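Local coordinates for protein adenylation domain (Streptomyces sp., PDB 5N9X) that is an adenylation domain of the ANL superfamily of AMP-binding proteins, seen here with adenosine-5'-triphosphate and threonine bound, at residues His306-Tyr311 / Ala320-Leu325; Ile337-Pro342 / Gly413-Tyr418; Gly362-Ala367 / Asp406-Arg411. One frame throughout, in Å; residues are numbered along the deposited sequence.

How the contacts relate
The three contacts show how one mixed sheet can line a nucleotide pocket from several strands. Contact 1 is a hairpin and closes before the others begin; the 362-367 and 406-411 segments of contact 3 both fall between the two segments of contact 2. The centres of contacts 1 and 2 lie about 9 Å apart, as do those of contacts 2 and 3, while contacts 1 and 3 are about 16 Å apart. Strand 321-324 pairs with 336-340, which pairs with 416-421, which in turn pairs with 400-410. Each contact supplies part of the ATP site: contact 1 meets the adenine amino group, contact 2 the adenine ring and contact 3 the ribose.

Contact 1: residues His306-Tyr311 / Ala320-Leu325. With ATP (adenosine-5'-triphosphate), chain D.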
loop_
_atom_site.group_PDB
_atom_site.type_symbol
_atom_site.label_atom_id
_atom_site.label_comp_id
_atom_site.label_asym_id
_atom_site.label_seq_id
_atom_site.Cartn_x
_atom_site.Cartn_y
_atom_site.Cartn_z
ATOM N N HIS A 306 0.218 19.220 -5.968
ATOM C CA HIS A 306 0.346 18.323 -7.116
ATOM C C HIS A 306 -0.408 17.016 -6.842
ATOM O O HIS A 306 -0.442 16.535 -5.714
ATOM C CB HIS A 306 1.822 18.024 -7.450
ATOM C CG HIS A 306 2.666 19.242 -7.664
ATOM N ND1 HIS A 306 2.528 20.059 -8.769
ATOM C CD2 HIS A 306 3.685 19.763 -6.940
ATOM C CE1 HIS A 306 3.408 21.041 -8.702
ATOM N NE2 HIS A 306 4.123 20.886 -7.602
ATOM N N LEU A 307 -1.042 16.462 -7.868
ATOM C CA LEU A 307 -1.583 15.122 -7.739
ATOM C C LEU A 307 -0.686 14.166 -8.515
ATOM O O LEU A 307 -0.403 14.390 -9.694
ATOM C CB LEU A 307 -3.038 15.053 -8.210
ATOM C CG LEU A 307 -4.101 15.685 -7.291
ATOM C CD1 LEU A 307 -3.597 16.019 -5.891
ATOM C CD2 LEU A 307 -4.661 16.919 -7.893
ATOM N N ILE A 308 -0.207 13.140 -7.813
ATOM C CA ILE A 308 0.707 12.150 -8.352
ATOM C C ILE A 308 0.141 10.743 -8.182
ATOM O O ILE A 308 -0.128 10.278 -7.063
ATOM C CB ILE A 308 2.104 12.217 -7.674
ATOM C CG1 ILE A 308 2.915 13.385 -8.236
ATOM C CG2 ILE A 308 2.884 10.929 -7.899
ATOM C CD1 ILE A 308 2.628 14.676 -7.607
ATOM N N ASN A 309 -0.058 10.069 -9.307
ATOM C CA ASN A 309 -0.504 8.701 -9.249
ATOM C C ASN A 309 0.747 7.868 -9.252
ATOM O O ASN A 309 1.646 8.138 -10.027
ATOM C CB ASN A 309 -1.429 8.328 -10.417
ATOM C CG ASN A 309 -1.929 6.909 -10.293
ATOM O OD1 ASN A 309 -1.809 6.313 -9.224
ATOM N ND2 ASN A 309 -2.494 6.360 -11.367
ATOM N N MET A 310 0.843 6.901 -8.353
ATOM C CA MET A 310 1.998 5.997 -8.378
ATOM C C MET A 310 1.548 4.546 -8.451
ATOM O O MET A 310 0.854 4.072 -7.551
ATOM C CB MET A 310 2.911 6.210 -7.159
ATOM C CG MET A 310 3.544 7.593 -7.100
ATOM S SD MET A 310 4.780 7.877 -5.797
ATOM C CE MET A 310 6.292 7.377 -6.665
ATOM N N TYR A 311 1.914 3.864 -9.531
ATOM C CA TYR A 311 1.697 2.421 -9.596
ATOM C C TYR A 311 2.770 1.799 -8.742
ATOM O O TYR A 311 3.932 2.253 -8.771
ATOM C CB TYR A 311 1.750 1.873 -11.035
ATOM C CG TYR A 311 1.864 0.354 -11.114
ATOM C CD1 TYR A 311 0.729 -0.442 -11.111
ATOM C CD2 TYR A 311 3.096 -0.279 -11.215
ATOM C CE1 TYR A 311 0.819 -1.813 -11.184
ATOM C CE2 TYR A 311 3.196 -1.647 -11.289
ATOM C CZ TYR A 311 2.058 -2.408 -11.268
ATOM O OH TYR A 311 2.155 -3.766 -11.335
ATOM N N ALA A 320 6.496 1.968 -8.119
ATOM C CA ALA A 320 7.254 1.564 -9.294
ATOM C C ALA A 320 7.154 2.585 -10.436
ATOM O O ALA A 320 7.914 2.501 -11.422
ATOM C CB ALA A 320 6.784 0.210 -9.772
ATOM N N THR A 321 6.202 3.515 -10.340
ATOM C CA THR A 321 6.040 4.556 -11.364
ATOM C C THR A 321 5.667 5.894 -10.742
ATOM O O THR A 321 5.426 5.981 -9.539
ATOM C CB THR A 321 4.960 4.202 -12.431
ATOM O OG1 THR A 321 3.650 4.419 -11.903
ATOM C CG2 THR A 321 5.080 2.764 -12.896
ATOM N N PHE A 322 5.592 6.917 -11.593
ATOM C CA PHE A 322 5.298 8.296 -11.205
ATOM C C PHE A 322 4.590 8.986 -12.366
ATOM O O PHE A 322 5.034 8.943 -13.525
ATOM C CB PHE A 322 6.594 9.040 -10.826
ATOM C CG PHE A 322 6.416 10.516 -10.471
ATOM C CD1 PHE A 322 6.212 11.487 -11.462
ATOM C CD2 PHE A 322 6.540 10.936 -9.140
ATOM C CE1 PHE A 322 6.081 12.859 -11.129
ATOM C CE2 PHE A 322 6.427 12.294 -8.793
ATOM C CZ PHE A 322 6.193 13.265 -9.794
ATOM N N HIS A 323 3.485 9.635 -12.053
ATOM C CA HIS A 323 2.813 10.442 -13.037
ATOM C C HIS A 323 2.119 11.603 -12.357
ATOM O O HIS A 323 1.183 11.399 -11.570
ATOM C CB HIS A 323 1.796 9.633 -13.833
ATOM C CG HIS A 323 1.037 10.455 -14.823
ATOM N ND1 HIS A 323 1.630 11.012 -15.940
ATOM C CD2 HIS A 323 -0.260 10.839 -14.854
ATOM C CE1 HIS A 323 0.719 11.676 -16.628
ATOM N NE2 HIS A 323 -0.432 11.593 -15.988
ATOM N N ARG A 324 2.569 12.818 -12.676
ATOM C CA ARG A 324 1.879 14.009 -12.221
ATOM C C ARG A 324 0.601 14.233 -13.058
ATOM O O ARG A 324 0.647 14.301 -14.296
ATOM C CB ARG A 324 2.804 15.233 -12.279
ATOM C CG ARG A 324 2.069 16.518 -11.967
ATOM C CD ARG A 324 2.955 17.718 -11.695
ATOM N NE ARG A 324 2.506 18.830 -12.531
ATOM C CZ ARG A 324 1.528 19.666 -12.196
ATOM N NH1 ARG A 324 0.883 19.513 -11.049
ATOM N NH2 ARG A 324 1.172 20.639 -13.021
ATOM N N LEU A 325 -0.537 14.341 -12.380
ATOM C CA LEU A 325 -1.793 14.561 -13.072
ATOM C C LEU A 325 -1.866 15.944 -13.769
ATOM O O LEU A 325 -1.398 16.956 -13.236
ATOM C CB LEU A 325 -2.953 14.378 -12.095
ATOM C CG LEU A 325 -3.385 12.915 -11.971
ATOM C CD1 LEU A 325 -2.406 12.130 -11.106
ATOM C CD2 LEU A 325 -4.780 12.813 -11.392
HETATM P PG ATP D . -0.372 -9.428 -4.011
HETATM O O1G ATP D . -0.383 -9.620 -5.524
HETATM O O2G ATP D . -0.719 -10.659 -3.232
HETATM O O3G ATP D . 0.902 -8.812 -3.459
HETATM P PB ATP D . -1.704 -6.828 -3.843
HETATM O O1B ATP D . -1.829 -6.694 -5.364
HETATM O O2B ATP D . -2.648 -6.094 -2.946
HETATM O O3B ATP D . -1.647 -8.444 -3.630
HETATM P PA ATP D . 0.306 -5.048 -3.148
HETATM O O1A ATP D . 1.770 -5.068 -3.518
HETATM O O2A ATP D . -0.093 -4.421 -1.816
HETATM O O3A ATP D . -0.237 -6.543 -3.268
HETATM O "O5'" ATP D . -0.642 -4.416 -4.321
HETATM C "C5'" ATP D . -0.188 -4.002 -5.610
HETATM C "C4'" ATP D . -1.312 -4.151 -6.638
HETATM O "O4'" ATP D . -2.178 -3.027 -6.623
HETATM C "C3'" ATP D . -0.845 -4.347 -8.069
HETATM O "O3'" ATP D . -1.042 -5.722 -8.383
HETATM C "C2'" ATP D . -1.745 -3.489 -8.920
HETATM O "O2'" ATP D . -2.707 -4.333 -9.546
HETATM C "C1'" ATP D . -2.475 -2.581 -7.953
HETATM N N9 ATP D . -2.036 -1.158 -8.089
HETATM C C8 ATP D . -1.136 -0.537 -7.294
HETATM N N7 ATP D . -0.937 0.754 -7.644
HETATM C C5 ATP D . -1.741 0.994 -8.695
HETATM C C6 ATP D . -2.021 2.171 -9.547
HETATM N N6 ATP D . -1.385 3.337 -9.324
HETATM N N1 ATP D . -2.915 2.030 -10.546
HETATM C C2 ATP D . -3.514 0.843 -10.767
HETATM N N3 ATP D . -3.331 -0.277 -10.032
HETATM C C4 ATP D . -2.460 -0.268 -8.992
HETATM O O HOH W 1 -0.979 17.478 -10.605
#
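A beta hairpin, strand 306-310 against strand 321-324, runs into the adenine pocket, with Ile308 facing Arg324 as a non-hydrogen-bonded pair and Asn309 facing His323 as a hydrogen-bonded one. Asn309 N donates a hydrogen bond to His323 O at 2.9 Å, and His323 N answers to Asn309 O. Farther from the ligand, Leu325 N meets Leu307 O at 2.7 Å in an almost straight bond (171° at the hydrogen).

Beyond the last bridge the pairing turns irregular. The first torsion of Thr321 (chi1 78°) places OG1 between backbone N and carbonyl carbon, where it accepts from Tyr311 N at 3.0 Å; the same hydroxyl is bonded to Ile337 O on the next strand. Tyr311 O in turn takes two donors, Ala320 N lying in the carbonyl plane and Thr321 N tilted from it.

Phe322 starts out pointing away from the partner strand, yet its ring swings back so that Ile308 CG2 sits over one face, 4.2 Å from the centroid, while Met310 CE comes up at the ring edge. At the far end Arg324 NH1 lies in the plane of the His306 ring, 2.9 Å from ND1, but the angle is too poor for a hydrogen bond; NH1 is instead bonded to Leu302 O.

The adenine amino group N6 gives one bond to Met310 O at 2.9 Å and a weak one to Asn309 OD1 at 3.0 Å. The Tyr311 ring lies obliquely against the base, and its hydroxyl is bonded to Asp406. Two acceptors, one of main chain and one of side chain, thus gather at N6, an arrangement consistent with recognition of adenine as a donor at that position.

Contact 2: residues Ile337-Pro342 / Gly413-Tyr418; sequences IGRPLP and GGDLVY. With ATP (adenosine-5'-triphosphate), chain D.
Ile337 and Leu416 meet at a slant across two antiparallel strands, Ile337 CG1 lying 3.5 Å from Leu416 CB. That branch is placed between the backbone N and the carbonyl carbon (chi1 68°), which sets CG1 against Leu416 CB and leaves CG2 to touch Tyr418 CB at 3.6 Å. The Tyr418 ring extends to the nucleotide: ATP C2 stands 3.5 Å above the ring plane, over its centre, and the phenol OH is bonded to Asp406. Ile337 thus packs on the CB of a side chain whose ring face receives the C2 edge of the adenine.

The two strands meet here in a classic beta bulge. Ile337 N and Gly338 N both donate to Leu416 O, at 3.0 and 3.2 Å, and Leu416 N returns a bond to Gly338 O at 2.6 Å. Gly338 takes a positive phi of 86°, a backbone shape suited to glycine, and its CA lies beside Asp415 OD1.

On the outer side, Arg339 and Asp415 cross at about a right angle, their guanidinium and carboxylate planes 29° apart. Asp415 OD1 sits over one face of the guanidinium, toward its rim, 3.8 Å from NH2: a long salt bridge that works through charge alone, since no N-H points at the oxygen. Gly413 O lies at the guanidinium edge near NH2, at an angle too poor for a hydrogen bond. Pro340 CD closes the row, 4.0 Å from Leu416 CD1.

Strand 336-340 lies between strands 321-324 and 416-421 in the sheet. Strand 345-349 adds His346 against Pro340 and Ile348 against Leu416, helix 181-191 receives Leu341 on Leu187 and Ala190, and Val417 pairs through its backbone with Ser409 of strand 400-410.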
loop_
_atom_site.group_PDB
_atom_site.type_symbol
_atom_site.label_atom_id
_atom_site.label_comp_id
_atom_site.label_asym_id
_atom_site.label_seq_id
_atom_site.Cartn_x
_atom_site.Cartn_y
_atom_site.Cartn_z
ATOM N N ILE A 337 -0.315 5.879 -15.386
ATOM C CA ILE A 337 0.576 5.614 -14.267
ATOM C C ILE A 337 1.951 6.170 -14.581
ATOM O O ILE A 337 2.804 6.250 -13.709
ATOM C CB ILE A 337 0.672 4.092 -13.921
ATOM C CG1 ILE A 337 1.369 3.299 -15.030
ATOM C CG2 ILE A 337 -0.696 3.523 -13.641
ATOM C CD1 ILE A 337 1.090 1.815 -14.977
ATOM N N GLY A 338 2.164 6.558 -15.835
ATOM C CA GLY A 338 3.375 7.287 -16.208
ATOM C C GLY A 338 4.589 6.436 -16.556
ATOM O O GLY A 338 4.462 5.467 -17.290
ATOM N N ARG A 339 5.762 6.805 -16.042
ATOM C CA ARG A 339 7.011 6.069 -16.302
ATOM C C ARG A 339 7.577 5.363 -15.077
ATOM O O ARG A 339 7.414 5.839 -13.972
ATOM C CB ARG A 339 8.083 7.013 -16.852
ATOM C CG ARG A 339 8.818 6.469 -18.068
ATOM C CD ARG A 339 9.454 7.579 -18.884
ATOM N NE ARG A 339 8.656 7.861 -20.071
ATOM C CZ ARG A 339 8.028 9.016 -20.285
ATOM N NH1 ARG A 339 8.121 9.997 -19.393
ATOM N NH2 ARG A 339 7.310 9.195 -21.390
ATOM N N PRO A 340 8.254 4.229 -15.279
ATOM C CA PRO A 340 8.979 3.573 -14.187
ATOM C C PRO A 340 9.916 4.527 -13.440
ATOM O O PRO A 340 10.491 5.405 -14.074
ATOM C CB PRO A 340 9.770 2.485 -14.914
ATOM C CG PRO A 340 8.853 2.090 -16.049
ATOM C CD PRO A 340 8.218 3.393 -16.497
ATOM N N LEU A 341 10.053 4.382 -12.125
ATOM C CA LEU A 341 11.072 5.153 -11.394
ATOM C C LEU A 341 12.461 4.912 -11.962
ATOM O O LEU A 341 12.741 3.823 -12.461
ATOM C CB LEU A 341 11.049 4.825 -9.897
ATOM C CG LEU A 341 9.670 5.059 -9.279
ATOM C CD1 LEU A 341 9.540 4.512 -7.846
ATOM C CD2 LEU A 341 9.334 6.561 -9.333
ATOM N N PRO A 342 13.321 5.953 -11.921
ATOM C CA PRO A 342 14.701 5.904 -12.426
ATOM C C PRO A 342 15.427 4.575 -12.208
ATOM O O PRO A 342 16.108 4.112 -13.123
ATOM C CB PRO A 342 15.384 7.043 -11.658
ATOM C CG PRO A 342 14.309 8.077 -11.586
ATOM C CD PRO A 342 12.960 7.327 -11.530
ATOM N N GLY A 413 4.276 8.760 -26.657
ATOM C CA GLY A 413 4.774 9.714 -25.693
ATOM C C GLY A 413 5.536 8.995 -24.603
ATOM O O GLY A 413 6.269 9.620 -23.830
ATOM N N GLY A 414 5.353 7.679 -24.530
ATOM C CA GLY A 414 6.134 6.863 -23.621
ATOM C C GLY A 414 5.537 6.602 -22.242
ATOM O O GLY A 414 6.159 5.900 -21.430
ATOM N N ASP A 415 4.350 7.153 -21.966
ATOM C CA ASP A 415 3.669 6.917 -20.681
ATOM C C ASP A 415 3.000 5.562 -20.608
ATOM O O ASP A 415 2.461 5.072 -21.599
ATOM C CB ASP A 415 2.605 7.983 -20.392
ATOM C CG ASP A 415 3.181 9.233 -19.808
ATOM O OD1 ASP A 415 4.232 9.131 -19.157
ATOM O OD2 ASP A 415 2.566 10.307 -19.955
ATOM N N LEU A 416 3.003 4.966 -19.423
ATOM C CA LEU A 416 2.227 3.756 -19.231
ATOM C C LEU A 416 0.791 4.095 -18.842
ATOM O O LEU A 416 0.540 5.020 -18.077
ATOM C CB LEU A 416 2.883 2.861 -18.187
ATOM C CG LEU A 416 4.294 2.455 -18.583
ATOM C CD1 LEU A 416 4.878 1.449 -17.602
ATOM C CD2 LEU A 416 4.261 1.870 -19.984
ATOM N N VAL A 417 -0.144 3.363 -19.424
ATOM C CA VAL A 417 -1.541 3.439 -19.054
ATOM C C VAL A 417 -1.917 2.081 -18.468
ATOM O O VAL A 417 -1.590 1.045 -19.044
ATOM C CB VAL A 417 -2.442 3.778 -20.261
ATOM C CG1 VAL A 417 -3.922 3.797 -19.848
ATOM C CG2 VAL A 417 -2.035 5.098 -20.875
ATOM N N TYR A 418 -2.584 2.084 -17.317
ATOM C CA TYR A 418 -2.891 0.847 -16.618
ATOM C C TYR A 418 -4.214 0.282 -17.120
ATOM O O TYR A 418 -5.227 0.990 -17.145
ATOM C CB TYR A 418 -2.935 1.076 -15.094
ATOM C CG TYR A 418 -3.421 -0.131 -14.316
ATOM C CD1 TYR A 418 -2.537 -1.130 -13.926
ATOM C CD2 TYR A 418 -4.762 -0.275 -13.980
ATOM C CE1 TYR A 418 -2.967 -2.238 -13.231
ATOM C CE2 TYR A 418 -5.203 -1.365 -13.285
ATOM C CZ TYR A 418 -4.300 -2.357 -12.913
ATOM O OH TYR A 418 -4.743 -3.456 -12.210
HETATM P PG ATP D . -0.372 -9.428 -4.011
HETATM O O1G ATP D . -0.383 -9.620 -5.524
HETATM O O2G ATP D . -0.719 -10.659 -3.232
HETATM O O3G ATP D . 0.902 -8.812 -3.459
HETATM P PB ATP D . -1.704 -6.828 -3.843
HETATM O O1B ATP D . -1.829 -6.694 -5.364
HETATM O O2B ATP D . -2.648 -6.094 -2.946
HETATM O O3B ATP D . -1.647 -8.444 -3.630
HETATM P PA ATP D . 0.306 -5.048 -3.148
HETATM O O1A ATP D . 1.770 -5.068 -3.518
HETATM O O2A ATP D . -0.093 -4.421 -1.816
HETATM O O3A ATP D . -0.237 -6.543 -3.268
HETATM O "O5'" ATP D . -0.642 -4.416 -4.321
HETATM C "C5'" ATP D . -0.188 -4.002 -5.610
HETATM C "C4'" ATP D . -1.312 -4.151 -6.638
HETATM O "O4'" ATP D . -2.178 -3.027 -6.623
HETATM C "C3'" ATP D . -0.845 -4.347 -8.069
HETATM O "O3'" ATP D . -1.042 -5.722 -8.383
HETATM C "C2'" ATP D . -1.745 -3.489 -8.920
HETATM O "O2'" ATP D . -2.707 -4.333 -9.546
HETATM C "C1'" ATP D . -2.475 -2.581 -7.953
HETATM N N9 ATP D . -2.036 -1.158 -8.089
HETATM C C8 ATP D . -1.136 -0.537 -7.294
HETATM N N7 ATP D . -0.937 0.754 -7.644
HETATM C C5 ATP D . -1.741 0.994 -8.695
HETATM C C6 ATP D . -2.021 2.171 -9.547
HETATM N N6 ATP D . -1.385 3.337 -9.324
HETATM N N1 ATP D . -2.915 2.030 -10.546
HETATM C C2 ATP D . -3.514 0.843 -10.767
HETATM N N3 ATP D . -3.331 -0.277 -10.032
HETATM C C4 ATP D . -2.460 -0.268 -8.992
#

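Contact 3: residues Gly362-Ala367 / Asp406-Arg411; sequences GELWLA and DLVSRR. With ATP (adenosine-5'-triphosphate), chain D.
Two antiparallel strands of the mixed sheet, 362-367 and 400-410, join at Gly362 with Val408 and at Glu363 with Leu407, and bring Asp406 to the ribose site. The axes of these short segments lie at 96°, a mark of strong twist or bending, yet the pairing runs on, Leu364 bonding to Ser404 and Leu366 to Tyr402. Gly362 and Val408 form the hydrogen-bonded pair: Gly362 N reaches Val408 O at 2.9 Å, and Val408 N meets Gly362 O. Two residues on, Leu364 N gives to Asp406 O at 3.0 Å in a nearly straight bond (164° at the hydrogen). Between these bonds Leu407 CA approaches Gly362 O at 3.2 Å and Glu363 CA makes a like C-H...O contact with Asp406 O.

Little side-chain area is shared. Leu364 CB packs on Val408 CG2 at 4.0 Å on one face of the pair. On the other face, CG of Glu363 lies anti to the backbone N (chi1 -178°) and the chain stays extended beyond it, which carries OE1 to a weak bond from Trp365 NE1 at 3.3 Å; the indole is stacked with the His403 ring.

Because Asp406 O is held by Leu364, the backbone of the ribose-binding residue is tied to the neighbouring strand. Its carboxylate has further partners in the hydroxyls of Tyr311 and Tyr418, both also in contact with the nucleotide, which probably help to fix its rotation. The one carboxylate holds both ribose hydroxyls, one on each oxygen: ATP O3' gives to Asp406 OD2 at 3.0 Å, and O2' to Asp406 OD1 at 2.6 Å.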
loop_
_atom_site.group_PDB
_atom_site.type_symbol
_atom_site.label_atom_id
_atom_site.label_comp_id
_atom_site.label_asym_id
_atom_site.label_seq_id
_atom_site.Cartn_x
_atom_site.Cartn_y
_atom_site.Cartn_z
ATOM N N GLY A 362 -0.098 -5.524 -22.407
ATOM C CA GLY A 362 0.669 -6.713 -22.088
ATOM C C GLY A 362 1.000 -6.727 -20.613
ATOM O O GLY A 362 0.662 -5.779 -19.902
ATOM N N GLU A 363 1.655 -7.787 -20.147
ATOM C CA GLU A 363 2.081 -7.866 -18.750
ATOM C C GLU A 363 3.340 -7.035 -18.444
ATOM O O GLU A 363 4.386 -7.179 -19.108
ATOM C CB GLU A 363 2.325 -9.326 -18.333
ATOM C CG GLU A 363 2.719 -9.443 -16.853
ATOM C CD GLU A 363 2.929 -10.874 -16.365
ATOM O OE1 GLU A 363 3.102 -11.792 -17.198
ATOM O OE2 GLU A 363 2.924 -11.077 -15.132
ATOM N N LEU A 364 3.252 -6.189 -17.417
ATOM C CA LEU A 364 4.415 -5.406 -17.023
ATOM C C LEU A 364 5.382 -6.251 -16.206
ATOM O O LEU A 364 4.973 -6.937 -15.263
ATOM C CB LEU A 364 4.006 -4.164 -16.240
ATOM C CG LEU A 364 5.107 -3.359 -15.558
ATOM C CD1 LEU A 364 5.767 -2.415 -16.540
ATOM C CD2 LEU A 364 4.504 -2.569 -14.432
ATOM N N TRP A 365 6.651 -6.214 -16.623
ATOM C CA TRP A 365 7.775 -6.835 -15.928
ATOM C C TRP A 365 8.682 -5.708 -15.431
ATOM O O TRP A 365 8.791 -4.674 -16.105
ATOM C CB TRP A 365 8.554 -7.784 -16.855
ATOM C CG TRP A 365 7.841 -9.078 -17.184
ATOM C CD1 TRP A 365 6.518 -9.358 -16.991
ATOM C CD2 TRP A 365 8.417 -10.264 -17.776
ATOM N NE1 TRP A 365 6.232 -10.631 -17.426
ATOM C CE2 TRP A 365 7.376 -11.210 -17.910
ATOM C CE3 TRP A 365 9.711 -10.616 -18.202
ATOM C CZ2 TRP A 365 7.587 -12.487 -18.460
ATOM C CZ3 TRP A 365 9.915 -11.884 -18.746
ATOM C CH2 TRP A 365 8.857 -12.800 -18.870
ATOM N N LEU A 366 9.311 -5.894 -14.265
ATOM C CA LEU A 366 10.158 -4.855 -13.657
ATOM C C LEU A 366 11.499 -5.398 -13.113
ATOM O O LEU A 366 11.544 -6.395 -12.391
ATOM C CB LEU A 366 9.407 -4.129 -12.524
ATOM C CG LEU A 366 8.096 -3.376 -12.796
ATOM C CD1 LEU A 366 7.415 -2.955 -11.496
ATOM C CD2 LEU A 366 8.331 -2.141 -13.684
ATOM N N ALA A 367 12.587 -4.721 -13.466
ATOM C CA ALA A 367 13.908 -5.062 -12.956
ATOM C C ALA A 367 14.560 -3.840 -12.327
ATOM O O ALA A 367 14.282 -2.707 -12.738
ATOM C CB ALA A 367 14.774 -5.596 -14.057
ATOM N N ASP A 406 0.136 -7.517 -13.963
ATOM C CA ASP A 406 -0.690 -6.358 -14.302
ATOM C C ASP A 406 -0.596 -6.068 -15.790
ATOM O O ASP A 406 0.486 -6.156 -16.373
ATOM C CB ASP A 406 -0.248 -5.132 -13.496
ATOM C CG ASP A 406 -0.805 -5.116 -12.088
ATOM O OD1 ASP A 406 -2.044 -5.134 -11.940
ATOM O OD2 ASP A 406 -0.005 -5.098 -11.128
ATOM N N LEU A 407 -1.723 -5.720 -16.397
ATOM C CA LEU A 407 -1.759 -5.347 -17.815
ATOM C C LEU A 407 -1.649 -3.833 -18.015
ATOM O O LEU A 407 -2.434 -3.067 -17.442
ATOM C CB LEU A 407 -3.055 -5.869 -18.471
ATOM C CG LEU A 407 -3.323 -7.365 -18.274
ATOM C CD1 LEU A 407 -4.615 -7.805 -18.924
ATOM C CD2 LEU A 407 -2.161 -8.183 -18.812
ATOM N N VAL A 408 -0.675 -3.417 -18.824
ATOM C CA VAL A 408 -0.474 -2.017 -19.201
ATOM C C VAL A 408 -0.198 -1.859 -20.709
ATOM O O VAL A 408 0.079 -2.845 -21.410
ATOM C CB VAL A 408 0.710 -1.373 -18.432
ATOM C CG1 VAL A 408 0.572 -1.580 -16.946
ATOM C CG2 VAL A 408 2.030 -1.939 -18.911
ATOM N N SER A 409 -0.264 -0.614 -21.194
ATOM C CA SER A 409 0.174 -0.272 -22.557
ATOM C C SER A 409 1.101 0.931 -22.542
ATOM O O SER A 409 0.976 1.805 -21.686
ATOM C CB SER A 409 -1.015 0.021 -23.484
ATOM O OG SER A 409 -2.051 0.688 -22.798
ATOM N N ARG A 410 2.047 0.960 -23.471
ATOM C CA ARG A 410 2.840 2.158 -23.689
ATOM C C ARG A 410 2.127 3.023 -24.729
ATOM O O ARG A 410 2.046 2.627 -25.900
ATOM C CB ARG A 410 4.252 1.817 -24.163
ATOM C CG ARG A 410 5.033 3.042 -24.594
ATOM C CD ARG A 410 6.187 2.730 -25.536
ATOM N NE ARG A 410 6.476 3.912 -26.351
ATOM C CZ ARG A 410 7.673 4.480 -26.486
ATOM N NH1 ARG A 410 8.738 3.973 -25.871
ATOM N NH2 ARG A 410 7.804 5.560 -27.246
ATOM N N ARG A 411 1.593 4.170 -24.296
ATOM C CA ARG A 411 0.933 5.138 -25.182
ATOM C C ARG A 411 2.013 5.938 -25.896
ATOM O O ARG A 411 3.138 6.032 -25.399
ATOM C CB ARG A 411 -0.006 6.090 -24.399
ATOM C CG ARG A 411 0.660 7.410 -23.894
ATOM C CD ARG A 411 -0.156 8.186 -22.833
ATOM N NE ARG A 411 -1.601 8.067 -23.033
ATOM C CZ ARG A 411 -2.531 8.781 -22.398
ATOM N NH1 ARG A 411 -2.184 9.708 -21.512
ATOM N NH2 ARG A 411 -3.821 8.568 -22.668
HETATM P PG ATP D . -0.372 -9.428 -4.011
HETATM O O1G ATP D . -0.383 -9.620 -5.524
HETATM O O2G ATP D . -0.719 -10.659 -3.232
HETATM O O3G ATP D . 0.902 -8.812 -3.459
HETATM P PB ATP D . -1.704 -6.828 -3.843
HETATM O O1B ATP D . -1.829 -6.694 -5.364
HETATM O O2B ATP D . -2.648 -6.094 -2.946
HETATM O O3B ATP D . -1.647 -8.444 -3.630
HETATM P PA ATP D . 0.306 -5.048 -3.148
HETATM O O1A ATP D . 1.770 -5.068 -3.518
HETATM O O2A ATP D . -0.093 -4.421 -1.816
HETATM O O3A ATP D . -0.237 -6.543 -3.268
HETATM O "O5'" ATP D . -0.642 -4.416 -4.321
HETATM C "C5'" ATP D . -0.188 -4.002 -5.610
HETATM C "C4'" ATP D . -1.312 -4.151 -6.638
HETATM O "O4'" ATP D . -2.178 -3.027 -6.623
HETATM C "C3'" ATP D . -0.845 -4.347 -8.069
HETATM O "O3'" ATP D . -1.042 -5.722 -8.383
HETATM C "C2'" ATP D . -1.745 -3.489 -8.920
HETATM O "O2'" ATP D . -2.707 -4.333 -9.546
HETATM C "C1'" ATP D . -2.475 -2.581 -7.953
HETATM N N9 ATP D . -2.036 -1.158 -8.089
HETATM C C8 ATP D . -1.136 -0.537 -7.294
HETATM N N7 ATP D . -0.937 0.754 -7.644
HETATM C C5 ATP D . -1.741 0.994 -8.695
HETATM C C6 ATP D . -2.021 2.171 -9.547
HETATM N N6 ATP D . -1.385 3.337 -9.324
HETATM N N1 ATP D . -2.915 2.030 -10.546
HETATM C C2 ATP D . -3.514 0.843 -10.767
HETATM N N3 ATP D . -3.331 -0.277 -10.032
HETATM C C4 ATP D . -2.460 -0.268 -8.992
#